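Local coordinates for alkylhydroperoxidase AhpD core: uncharacterized peroxidase-related protein (Ralstonia eutropha, PDB 2PRR) that is uncharacterised but, as a member of the carboxymuconolactone decarboxylase family with an AhpD-like core, probably acts as a peroxidase-related oxidoreductase, at residues Met76-Asn85 with Met127-Lys136; Tyr58-Leu69 with Asp158-Phe169. One frame throughout, in Å; residues are numbered along the deposited sequence.

Contact 1. Residues Met76-Asn85 with Met127-Lys136; sequences MIVVATSAAN and MLDFALKVCK
N85 OD1, just past the last turn of helix 71-84, takes two hydrogens: K136 NZ donates at 2.8 Å, and a water that also donates to C135 O gives the other. The ammonium comes in 29° out of the carbonyl plane of the amide. K136 reaches the spot by a bend at chi2 (-68°), after which its chain runs extended past N85 in the opposite direction; on the way CE presses on A84 CB at 3.5 Å, closer than usual for two carbons. A second, weak bond runs from K136 NZ to A84 O, so the ammonium sits at the C-terminal end of the helix, where its charge probably suits the carbonyls. The amide's other end, ND2, is held by N173.

Away from this polar end, toward the N-terminal ends of the segments, the interface is apolar. L132 straddles two small residues one turn apart, CD2 on A80 CB at 3.7 Å and CD1 on A84 CB at 3.9 Å. C135 SG lies against T81 CB, while T81 OG1 turns back to I77 O at 2.7 Å and leaves the methyl CG2 to meet A131 and C135. L128 lays CD2 against the I77 backbone. At the far end the side chains of I77 and M127, a selenomethionine, cross at about a right angle, CG1 to CE and CD1 to SE, and I77 CG2 rests on A131 CB at 3.9 Å.

Segments 76-84 and 127-136 run in broadly the same direction, crossing at -43° with axes 9.5 Å apart at closest, within an all-helical fold. Helix 156-179 packs on I77 and F130, helix 88-102 and helix 107-114 lie against other faces of helix 71-84, and R174 of the second subunit bonds to C135 O.

Contact 2. Residues Tyr58-Leu69 with Asp158-Phe169; sequences YHDALMLKDGGL and DAWDIAAITAFF
A buried carboxylate, D161, ties down the loop that follows helix 49-63. K65 NZ forms a salt bridge to it, 2.8 Å to OD2 on the syn side but tilted out of the carboxylate plane, with a weak bond to OD1, and also donates to D66 O. Bends at chi3 and chi4 fold the lysine's end back onto the acid. One water links G68 N with D158 OD1 and D161 OD2; another joins L69 N to D161 OD2. R48 of the second subunit makes its own salt bridge to D161 OD1, so the acid probably balances positive charge from both chains.

L69 slides past D161 in the opposite direction, its CD1 set 3.6 Å from D161 CB and on toward I162 and I165. Segments 58-63 and 158-169, of helices 49-63 and 156-179, pack nearly antiparallel, at -152°, in the all-helical AhpD-like core; the family's sequence range includes the first of them. L62 fills the middle, CD1 against F168 CB at 3.7 Å and CD2 against A164 CB.

The aromatic end is built from rims and slipped rings. H59 CB touches CE2 and CZ of F168, and H59 N lies over one face of that ring, while the imidazole meets F169 rim to rim, CD2 to CZ 3.6 Å, with planes at 79°. In the ring plane, H59 ND1 donates to D60 OD1. Y58 and F168 are tilted 27° and slid apart, barely overlapping. Selenomethionine M63, bent at chi2 and chi3, brings SE to the edge of the F169 ring, a Met-aromatic contact of 3.7 Å to CE2, and a bound di(hydroxyethyl)ether lies about 3 Å from the H59 side chain.

The centres of the two contacts are about 13 Å apart, each about 10 Å from the centre of the chain. In sequence, contact 2 joins the outer segments, 58-69 and 158-169, while both segments of contact 1 lie between them. Helix 156-179 brings the contacts together: I162 packs on M127 and F130, T166 on A131 and C135, and both I165 and T166 on I77. Helices 49-63 and 71-84, consecutive in the chain, thus both pack on helix 156-179, which also touches helix 122-137. Both contacts also touch the second subunit, so they lie next to the subunit interface as well as in the interior of the chain.

Contact 1. Residues Met76-Asn85 with Met127-Lys136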
# COMPACT_ATOMS: atom_id res chain seq x y z
N MSE D 76 6.27 21.94 -13.43
CA MSE D 76 6.04 21.64 -12.04
C MSE D 76 5.24 20.34 -11.95
O MSE D 76 5.56 19.45 -11.16
CB MSE D 76 5.32 22.83 -11.40
CG MSE D 76 5.46 22.98 -9.91
SE MSE D 76 4.63 24.57 -9.34
CE MSE D 76 5.57 26.03 -10.51
N ILE D 77 4.23 20.20 -12.81
CA ILE D 77 3.44 18.98 -12.87
C ILE D 77 4.32 17.77 -13.20
O ILE D 77 4.18 16.69 -12.61
CB ILE D 77 2.28 19.10 -13.88
CG1 ILE D 77 1.32 20.22 -13.45
CG2 ILE D 77 1.50 17.74 -13.97
CD1 ILE D 77 0.18 20.53 -14.39
N VAL D 78 5.26 17.95 -14.11
CA VAL D 78 6.14 16.85 -14.49
C VAL D 78 7.03 16.42 -13.36
O VAL D 78 7.26 15.20 -13.14
CB VAL D 78 7.08 17.22 -15.66
CG1 VAL D 78 7.96 16.00 -16.02
CG2 VAL D 78 6.27 17.71 -16.85
N VAL D 79 7.52 17.40 -12.61
CA VAL D 79 8.44 17.08 -11.55
C VAL D 79 7.75 16.29 -10.39
O VAL D 79 8.35 15.34 -9.90
CB VAL D 79 9.19 18.34 -11.02
CG1 VAL D 79 10.16 17.96 -9.95
CG2 VAL D 79 9.99 19.05 -12.18
N ALA D 80 6.53 16.66 -10.00
CA ALA D 80 5.85 15.98 -8.88
C ALA D 80 5.41 14.58 -9.24
O ALA D 80 5.48 13.68 -8.42
CB ALA D 80 4.67 16.80 -8.36
N THR D 81 4.92 14.42 -10.46
CA THR D 81 4.43 13.13 -10.95
C THR D 81 5.57 12.16 -11.20
O THR D 81 5.47 10.96 -10.83
CB THR D 81 3.49 13.32 -12.17
OG1 THR D 81 4.15 14.02 -13.26
CG2 THR D 81 2.25 14.09 -11.71
N SER D 82 6.67 12.69 -11.73
CA SER D 82 7.90 11.96 -12.00
C SER D 82 8.59 11.54 -10.74
O SER D 82 9.22 10.48 -10.66
CB SER D 82 8.88 12.84 -12.77
OG SER D 82 8.23 13.42 -13.88
N ALA D 83 8.54 12.43 -9.76
CA ALA D 83 9.08 12.16 -8.47
C ALA D 83 8.30 10.97 -7.87
O ALA D 83 8.92 10.06 -7.35
CB ALA D 83 9.02 13.40 -7.57
N ALA D 84 6.97 10.97 -8.00
CA ALA D 84 6.09 9.82 -7.52
C ALA D 84 6.36 8.46 -8.16
O ALA D 84 6.13 7.42 -7.55
CB ALA D 84 4.69 10.15 -7.78
N ASN D 85 6.76 8.49 -9.43
CA ASN D 85 7.17 7.34 -10.22
C ASN D 85 8.66 7.03 -10.07
O ASN D 85 9.16 6.06 -10.66
CB ASN D 85 6.90 7.61 -11.72
CG ASN D 85 5.44 7.56 -12.05
OD1 ASN D 85 4.65 6.89 -11.36
ND2 ASN D 85 5.05 8.23 -13.12
N MSE D 127 -3.37 22.33 -7.93
CA MSE D 127 -3.09 21.84 -9.24
C MSE D 127 -2.31 20.55 -9.13
O MSE D 127 -2.52 19.64 -9.89
CB MSE D 127 -2.23 22.88 -10.01
CG MSE D 127 -1.81 22.50 -11.38
SE MSE D 127 -0.48 23.77 -12.10
CE MSE D 127 0.99 23.30 -11.16
N LEU D 128 -1.37 20.50 -8.20
CA LEU D 128 -0.56 19.30 -8.07
C LEU D 128 -1.33 18.22 -7.34
O LEU D 128 -1.07 17.07 -7.58
CB LEU D 128 0.77 19.57 -7.38
CG LEU D 128 1.72 20.61 -7.98
CD1 LEU D 128 2.98 20.65 -7.16
CD2 LEU D 128 2.00 20.30 -9.45
N ASP D 129 -2.25 18.59 -6.44
CA ASP D 129 -3.09 17.57 -5.76
C ASP D 129 -3.83 16.75 -6.82
O ASP D 129 -3.95 15.53 -6.73
CB ASP D 129 -4.13 18.18 -4.80
CG ASP D 129 -3.53 18.84 -3.55
OD1 ASP D 129 -2.45 18.45 -3.07
OD2 ASP D 129 -4.17 19.77 -3.01
N PHE D 130 -4.34 17.45 -7.83
CA PHE D 130 -5.10 16.84 -8.90
C PHE D 130 -4.19 15.96 -9.74
O PHE D 130 -4.47 14.78 -9.94
CB PHE D 130 -5.77 17.94 -9.76
CG PHE D 130 -6.60 17.40 -10.90
CD1 PHE D 130 -7.75 16.65 -10.63
CD2 PHE D 130 -6.25 17.64 -12.22
CE1 PHE D 130 -8.50 16.15 -11.65
CE2 PHE D 130 -7.01 17.15 -13.25
CZ PHE D 130 -8.14 16.39 -12.96
N ALA D 131 -3.11 16.56 -10.24
CA ALA D 131 -2.08 15.83 -10.97
C ALA D 131 -1.71 14.52 -10.28
O ALA D 131 -1.59 13.49 -10.93
CB ALA D 131 -0.85 16.68 -11.08
N LEU D 132 -1.48 14.56 -8.97
CA LEU D 132 -1.12 13.35 -8.24
C LEU D 132 -2.21 12.31 -8.23
O LEU D 132 -1.89 11.12 -8.29
CB LEU D 132 -0.61 13.65 -6.82
CG LEU D 132 0.92 13.82 -6.68
CD1 LEU D 132 1.65 12.55 -7.07
CD2 LEU D 132 1.51 14.99 -7.47
N LYS D 133 -3.47 12.75 -8.20
CA LYS D 133 -4.63 11.83 -8.25
C LYS D 133 -4.76 11.15 -9.62
O LYS D 133 -5.06 9.95 -9.72
CB LYS D 133 -5.93 12.57 -7.94
CG LYS D 133 -7.08 11.60 -7.67
CD LYS D 133 -8.38 12.25 -7.29
CE LYS D 133 -9.32 11.15 -6.67
NZ LYS D 133 -10.73 11.61 -6.38
N VAL D 134 -4.56 11.93 -10.69
CA VAL D 134 -4.58 11.40 -12.02
C VAL D 134 -3.41 10.41 -12.14
O VAL D 134 -3.55 9.33 -12.70
CB VAL D 134 -4.35 12.52 -13.07
CG1 VAL D 134 -4.17 11.94 -14.45
CG2 VAL D 134 -5.48 13.54 -13.06
N CYS D 135 -2.25 10.83 -11.64
CA CYS D 135 -1.05 10.04 -11.69
C CYS D 135 -1.22 8.68 -11.02
O CYS D 135 -0.94 7.70 -11.64
CB CYS D 135 0.11 10.79 -11.04
SG CYS D 135 1.69 9.96 -11.12
N LYS D 136 -1.74 8.64 -9.79
CA LYS D 136 -1.86 7.35 -9.05
C LYS D 136 -3.26 6.77 -8.79
O LYS D 136 -3.37 5.63 -8.34
CB LYS D 136 -1.22 7.50 -7.67
CG LYS D 136 0.26 7.87 -7.66
CD LYS D 136 1.20 6.78 -8.20
CE LYS D 136 2.65 7.36 -8.24
NZ LYS D 136 3.75 6.48 -8.77
O HOH W 1 1.96 6.35 -11.79

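Contact 2. Residues Tyr58-Leu69 with Asp158-Phe169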
# COMPACT_ATOMS: atom_id res chain seq x y z
N TYR D 58 3.51 14.50 -29.44
CA TYR D 58 2.58 14.55 -28.32
C TYR D 58 3.14 15.52 -27.31
O TYR D 58 2.40 16.34 -26.77
CB TYR D 58 2.41 13.17 -27.66
CG TYR D 58 1.01 12.92 -27.14
CD1 TYR D 58 0.31 13.90 -26.45
CD2 TYR D 58 0.40 11.68 -27.30
CE1 TYR D 58 -0.98 13.67 -25.99
CE2 TYR D 58 -0.91 11.44 -26.82
CZ TYR D 58 -1.58 12.43 -26.15
OH TYR D 58 -2.86 12.22 -25.65
N HIS D 59 4.44 15.44 -27.04
CA HIS D 59 5.06 16.36 -26.11
C HIS D 59 4.81 17.84 -26.49
O HIS D 59 4.42 18.67 -25.65
CB HIS D 59 6.57 16.09 -26.02
CG HIS D 59 7.30 17.11 -25.20
ND1 HIS D 59 7.89 18.23 -25.75
CD2 HIS D 59 7.48 17.21 -23.86
CE1 HIS D 59 8.42 18.96 -24.78
NE2 HIS D 59 8.18 18.36 -23.63
N ASP D 60 5.05 18.15 -27.76
CA ASP D 60 4.86 19.49 -28.27
C ASP D 60 3.41 19.93 -28.16
O ASP D 60 3.13 21.07 -27.83
CB ASP D 60 5.37 19.56 -29.70
CG ASP D 60 6.91 19.50 -29.78
OD1 ASP D 60 7.57 19.26 -28.75
OD2 ASP D 60 7.45 19.73 -30.88
N ALA D 61 2.47 19.03 -28.38
CA ALA D 61 1.04 19.38 -28.29
C ALA D 61 0.55 19.86 -26.91
O ALA D 61 -0.41 20.62 -26.79
CB ALA D 61 0.21 18.20 -28.74
N LEU D 62 1.22 19.41 -25.86
CA LEU D 62 0.85 19.75 -24.51
C LEU D 62 1.72 20.85 -23.92
O LEU D 62 1.23 21.72 -23.19
CB LEU D 62 0.99 18.49 -23.65
CG LEU D 62 0.26 17.26 -24.17
CD1 LEU D 62 0.51 16.07 -23.28
CD2 LEU D 62 -1.22 17.53 -24.25
N MSE D 63 3.01 20.80 -24.21
CA MSE D 63 3.92 21.71 -23.59
C MSE D 63 4.09 22.99 -24.41
O MSE D 63 4.61 23.96 -23.90
CB MSE D 63 5.28 21.03 -23.36
CG MSE D 63 5.24 19.70 -22.67
SE MSE D 63 4.39 19.81 -20.96
CE MSE D 63 5.55 20.46 -20.06
N LEU D 64 3.66 23.00 -25.67
CA LEU D 64 3.84 24.20 -26.49
C LEU D 64 2.54 24.95 -26.81
O LEU D 64 2.59 26.10 -27.23
CB LEU D 64 4.65 23.87 -27.74
CG LEU D 64 6.05 23.28 -27.51
CD1 LEU D 64 6.82 23.10 -28.80
CD2 LEU D 64 6.86 24.16 -26.59
N LYS D 65 1.38 24.35 -26.56
CA LYS D 65 0.10 25.01 -26.84
C LYS D 65 -0.12 26.29 -26.05
O LYS D 65 0.62 26.60 -25.12
CB LYS D 65 -1.06 24.05 -26.51
CG LYS D 65 -1.21 23.70 -25.03
CD LYS D 65 -2.29 22.63 -24.79
CE LYS D 65 -3.72 23.18 -24.85
NZ LYS D 65 -4.16 23.96 -23.65
N ASP D 66 -1.13 27.06 -26.45
CA ASP D 66 -1.55 28.22 -25.67
C ASP D 66 -2.46 27.57 -24.62
O ASP D 66 -3.15 26.59 -24.92
CB ASP D 66 -2.25 29.27 -26.55
CG ASP D 66 -1.33 29.88 -27.60
N GLY D 67 -2.41 28.05 -23.39
CA GLY D 67 -3.21 27.41 -22.34
C GLY D 67 -3.28 28.11 -20.99
O GLY D 67 -2.58 29.07 -20.72
N GLY D 68 -4.15 27.61 -20.13
CA GLY D 68 -4.32 28.19 -18.81
C GLY D 68 -3.13 27.94 -17.89
O GLY D 68 -3.03 28.58 -16.85
N LEU D 69 -2.25 27.01 -18.25
CA LEU D 69 -1.09 26.74 -17.43
C LEU D 69 0.14 27.45 -17.97
O LEU D 69 0.38 27.46 -19.15
CB LEU D 69 -0.83 25.24 -17.39
CG LEU D 69 -2.04 24.39 -17.06
CD1 LEU D 69 -1.61 22.94 -17.09
CD2 LEU D 69 -2.62 24.80 -15.70
N ASP D 158 -8.38 23.76 -18.21
CA ASP D 158 -7.11 23.70 -17.48
C ASP D 158 -7.02 22.30 -16.81
O ASP D 158 -5.97 21.66 -16.79
CB ASP D 158 -7.02 24.77 -16.39
CG ASP D 158 -7.13 26.23 -16.92
OD1 ASP D 158 -6.91 26.46 -18.13
OD2 ASP D 158 -7.43 27.14 -16.10
N ALA D 159 -8.11 21.83 -16.24
CA ALA D 159 -8.11 20.50 -15.64
C ALA D 159 -7.65 19.43 -16.65
O ALA D 159 -6.93 18.51 -16.28
CB ALA D 159 -9.49 20.17 -15.05
N TRP D 160 -8.03 19.57 -17.93
CA TRP D 160 -7.63 18.61 -18.99
C TRP D 160 -6.12 18.74 -19.28
O TRP D 160 -5.43 17.73 -19.53
CB TRP D 160 -8.46 18.86 -20.26
CG TRP D 160 -8.16 17.99 -21.47
CD1 TRP D 160 -6.97 17.90 -22.15
CD2 TRP D 160 -9.09 17.16 -22.21
NE1 TRP D 160 -7.09 17.03 -23.20
CE2 TRP D 160 -8.38 16.58 -23.27
CE3 TRP D 160 -10.44 16.85 -22.06
CZ2 TRP D 160 -8.98 15.71 -24.18
CZ3 TRP D 160 -11.03 15.99 -22.96
CH2 TRP D 160 -10.30 15.42 -24.00
N ASP D 161 -5.61 19.96 -19.28
CA ASP D 161 -4.20 20.20 -19.51
C ASP D 161 -3.33 19.54 -18.44
O ASP D 161 -2.30 18.95 -18.76
CB ASP D 161 -3.94 21.70 -19.55
CG ASP D 161 -4.49 22.37 -20.81
OD1 ASP D 161 -4.84 21.67 -21.76
OD2 ASP D 161 -4.55 23.61 -20.86
N ILE D 162 -3.74 19.67 -17.18
CA ILE D 162 -3.03 19.04 -16.04
C ILE D 162 -2.97 17.54 -16.24
O ILE D 162 -1.90 16.97 -16.25
CB ILE D 162 -3.74 19.35 -14.67
CG1 ILE D 162 -3.65 20.84 -14.35
CG2 ILE D 162 -3.13 18.49 -13.49
CD1 ILE D 162 -4.64 21.31 -13.30
N ALA D 163 -4.15 16.95 -16.37
CA ALA D 163 -4.34 15.53 -16.58
C ALA D 163 -3.59 14.99 -17.81
O ALA D 163 -2.97 13.93 -17.73
CB ALA D 163 -5.83 15.21 -16.67
N ALA D 164 -3.60 15.74 -18.92
CA ALA D 164 -2.89 15.32 -20.11
C ALA D 164 -1.37 15.23 -19.87
O ALA D 164 -0.73 14.24 -20.23
CB ALA D 164 -3.20 16.27 -21.27
N ILE D 165 -0.81 16.28 -19.29
CA ILE D 165 0.62 16.35 -18.95
C ILE D 165 0.96 15.18 -18.01
O ILE D 165 1.91 14.45 -18.21
CB ILE D 165 0.90 17.69 -18.28
CG1 ILE D 165 0.92 18.81 -19.36
CG2 ILE D 165 2.19 17.65 -17.53
CD1 ILE D 165 0.99 20.16 -18.79
N THR D 166 0.17 15.02 -16.97
CA THR D 166 0.38 13.87 -16.07
C THR D 166 0.44 12.61 -16.95
O THR D 166 1.42 11.88 -16.92
CB THR D 166 -0.73 13.78 -15.03
OG1 THR D 166 -0.81 15.01 -14.29
CG2 THR D 166 -0.50 12.60 -14.06
N ALA D 167 -0.58 12.41 -17.79
CA ALA D 167 -0.70 11.21 -18.62
C ALA D 167 0.49 10.95 -19.53
O ALA D 167 1.00 9.85 -19.56
CB ALA D 167 -1.99 11.23 -19.42
N PHE D 168 0.93 11.96 -20.24
CA PHE D 168 2.04 11.79 -21.15
C PHE D 168 3.39 11.57 -20.46
O PHE D 168 4.20 10.78 -20.93
CB PHE D 168 2.12 12.98 -22.10
CG PHE D 168 3.35 12.95 -22.93
CD1 PHE D 168 3.45 12.07 -24.00
CD2 PHE D 168 4.44 13.76 -22.62
CE1 PHE D 168 4.60 12.02 -24.77
CE2 PHE D 168 5.59 13.73 -23.40
CZ PHE D 168 5.66 12.86 -24.48
N PHE D 169 3.68 12.28 -19.39
CA PHE D 169 4.88 12.03 -18.65
C PHE D 169 4.85 10.73 -17.79
O PHE D 169 5.82 10.27 -17.36
CB PHE D 169 5.31 13.27 -17.89
CG PHE D 169 5.83 14.41 -18.79
CD1 PHE D 169 7.14 14.48 -19.16
CD2 PHE D 169 4.99 15.35 -19.27
CE1 PHE D 169 7.60 15.52 -20.00
CE2 PHE D 169 5.50 16.42 -20.14
CZ PHE D 169 6.77 16.44 -20.46
O HOH W 2 -6.14 25.53 -20.38
O HOH W 3 -1.87 24.84 -20.56